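Local coordinates for protein GphF (Cystobacter violaceus, PDB 6MFC) that probably acts as a decarboxylase built on a GNAT acetyltransferase fold, serving the initiation of polyketide biosynthesis, at residues 135-140 with 147-152. Sequence-based numbering, arbitrary orientation.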
loop_
_atom_site.group_PDB
_atom_site.type_symbol
_atom_site.label_atom_id
_atom_site.label_comp_id
_atom_site.label_asym_id
_atom_site.label_seq_id
_atom_site.Cartn_x
_atom_site.Cartn_y
_atom_site.Cartn_z
ATOM N N PHE A 135 1.308 10.802 7.140
ATOM C CA PHE A 135 2.640 10.847 7.734
ATOM C C PHE A 135 3.706 10.481 6.710
ATOM O O PHE A 135 4.755 11.132 6.637
ATOM C CB PHE A 135 2.709 9.911 8.941
ATOM C CG PHE A 135 4.006 9.988 9.696
ATOM C CD1 PHE A 135 5.059 9.145 9.382
ATOM C CD2 PHE A 135 4.169 10.901 10.726
ATOM C CE1 PHE A 135 6.252 9.215 10.076
ATOM C CE2 PHE A 135 5.360 10.975 11.426
ATOM C CZ PHE A 135 6.402 10.132 11.102
ATOM N N VAL A 136 3.457 9.437 5.916
ATOM C CA VAL A 136 4.400 9.043 4.874
ATOM C C VAL A 136 4.520 10.137 3.823
ATOM O O VAL A 136 5.625 10.487 3.390
ATOM C CB VAL A 136 3.971 7.705 4.244
ATOM C CG1 VAL A 136 4.823 7.387 3.024
ATOM C CG2 VAL A 136 4.061 6.590 5.268
ATOM N N LEU A 137 3.382 10.693 3.394
ATOM C CA LEU A 137 3.405 11.766 2.408
ATOM C C LEU A 137 4.161 12.979 2.933
ATOM O O LEU A 137 4.871 13.653 2.179
ATOM C CB LEU A 137 1.976 12.147 2.018
ATOM C CG LEU A 137 1.138 11.046 1.364
ATOM C CD1 LEU A 137 -0.283 11.524 1.117
ATOM C CD2 LEU A 137 1.786 10.588 0.070
ATOM N N ALA A 138 4.032 13.265 4.231
ATOM C CA ALA A 138 4.765 14.385 4.814
ATOM C C ALA A 138 6.246 14.059 4.961
ATOM O O ALA A 138 7.101 14.929 4.760
ATOM C CB ALA A 138 4.160 14.763 6.165
ATOM N N ALA A 139 6.567 12.812 5.312
ATOM C CA ALA A 139 7.965 12.423 5.455
ATOM C C ALA A 139 8.667 12.348 4.106
ATOM O O ALA A 139 9.873 12.608 4.020
ATOM C CB ALA A 139 8.068 11.082 6.181
ATOM N N ALA A 140 7.934 12.004 3.045
ATOM C CA ALA A 140 8.548 11.897 1.726
ATOM C C ALA A 140 8.866 13.267 1.141
ATOM O O ALA A 140 9.843 13.408 0.397
ATOM C CB ALA A 140 7.635 11.117 0.784
ATOM N N GLU A 147 10.032 12.610 -5.516
ATOM C CA GLU A 147 9.055 13.421 -6.229
ATOM C C GLU A 147 7.636 12.879 -6.158
ATOM O O GLU A 147 6.690 13.663 -6.277
ATOM C CB GLU A 147 9.456 13.567 -7.704
ATOM C CG GLU A 147 10.625 14.509 -7.937
ATOM C CD GLU A 147 11.077 14.532 -9.385
ATOM O OE1 GLU A 147 11.087 13.459 -10.023
ATOM O OE2 GLU A 147 11.415 15.626 -9.887
ATOM N N ASN A 148 7.460 11.574 -5.970
ATOM C CA ASN A 148 6.129 10.990 -5.917
ATOM C C ASN A 148 6.113 9.837 -4.928
ATOM O O ASN A 148 7.118 9.149 -4.731
ATOM C CB ASN A 148 5.669 10.491 -7.293
ATOM C CG ASN A 148 5.514 11.609 -8.298
ATOM O OD1 ASN A 148 4.448 12.211 -8.413
ATOM N ND2 ASN A 148 6.581 11.892 -9.037
ATOM N N VAL A 149 4.956 9.639 -4.306
ATOM C CA VAL A 149 4.670 8.458 -3.503
ATOM C C VAL A 149 3.649 7.644 -4.281
ATOM O O VAL A 149 2.500 8.070 -4.448
ATOM C CB VAL A 149 4.149 8.819 -2.106
ATOM C CG1 VAL A 149 3.860 7.557 -1.303
ATOM C CG2 VAL A 149 5.146 9.704 -1.381
ATOM N N VAL A 150 4.061 6.482 -4.779
ATOM C CA VAL A 150 3.206 5.657 -5.616
ATOM C C VAL A 150 3.016 4.301 -4.947
ATOM O O VAL A 150 3.677 3.964 -3.965
ATOM C CB VAL A 150 3.767 5.492 -7.040
ATOM C CG1 VAL A 150 4.139 6.848 -7.627
ATOM C CG2 VAL A 150 4.960 4.565 -7.023
ATOM N N GLY A 151 2.094 3.523 -5.501
ATOM C CA GLY A 151 1.808 2.197 -4.987
ATOM C C GLY A 151 0.794 1.509 -5.872
ATOM O O GLY A 151 0.146 2.131 -6.716
ATOM N N VAL A 152 0.674 0.203 -5.669
ATOM C CA VAL A 152 -0.283 -0.624 -6.391
ATOM C C VAL A 152 -1.392 -0.976 -5.409
ATOM O O VAL A 152 -1.249 -1.890 -4.589
ATOM C CB VAL A 152 0.370 -1.877 -6.985
ATOM C CG1 VAL A 152 -0.669 -2.730 -7.691
ATOM C CG2 VAL A 152 1.482 -1.486 -7.945
#
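No flat group enters the junction of Val149 with Val136, Leu137 and Ala140, which is aliphatic throughout; the one aromatic ring of the two segments, that of Phe135, is on another side of the helix and meets Trp70 edge-to-face. Val149 is the single residue of 147-152 that reaches the helix, and it supplies more than half of the 139 Å² buried here. With CG1 anti to the backbone N (chi1 180°), CG2 is the methyl aimed at the helix, while CG1 lies across its face. CG2 packs on Ala140 CB at 3.6 Å and lies 3.8 Å from Leu137 CD2. That leucine methyl also rests 3.7 Å from Val149 CB, so it covers the branch point as well as the tips. Leu137 CG stands anti to the carbonyl carbon (chi1 -62°), and with CD1 extended away from CA it is CD2 that turns to Val149. Val149 CG1 has a looser neighbour in Val136 CG1, at 4.4 Å. No hydrogen bond crosses; the axes of helix 135-140 and strand 148-152 pass 9.1 Å apart at closest, their N-to-C directions 139° from each other. This is the helix-to-second-strand half of the beta-alpha-beta unit 111-119, 128-140, 148-153, with the helix's last turns on the GNAT sheet. Strand 148-153 lies between 111-119, whose Leu114 touches Val136 and Val149, and 212-218, whose His217 touches Leu137 and is joined to Val149 by a backbone hydrogen bond.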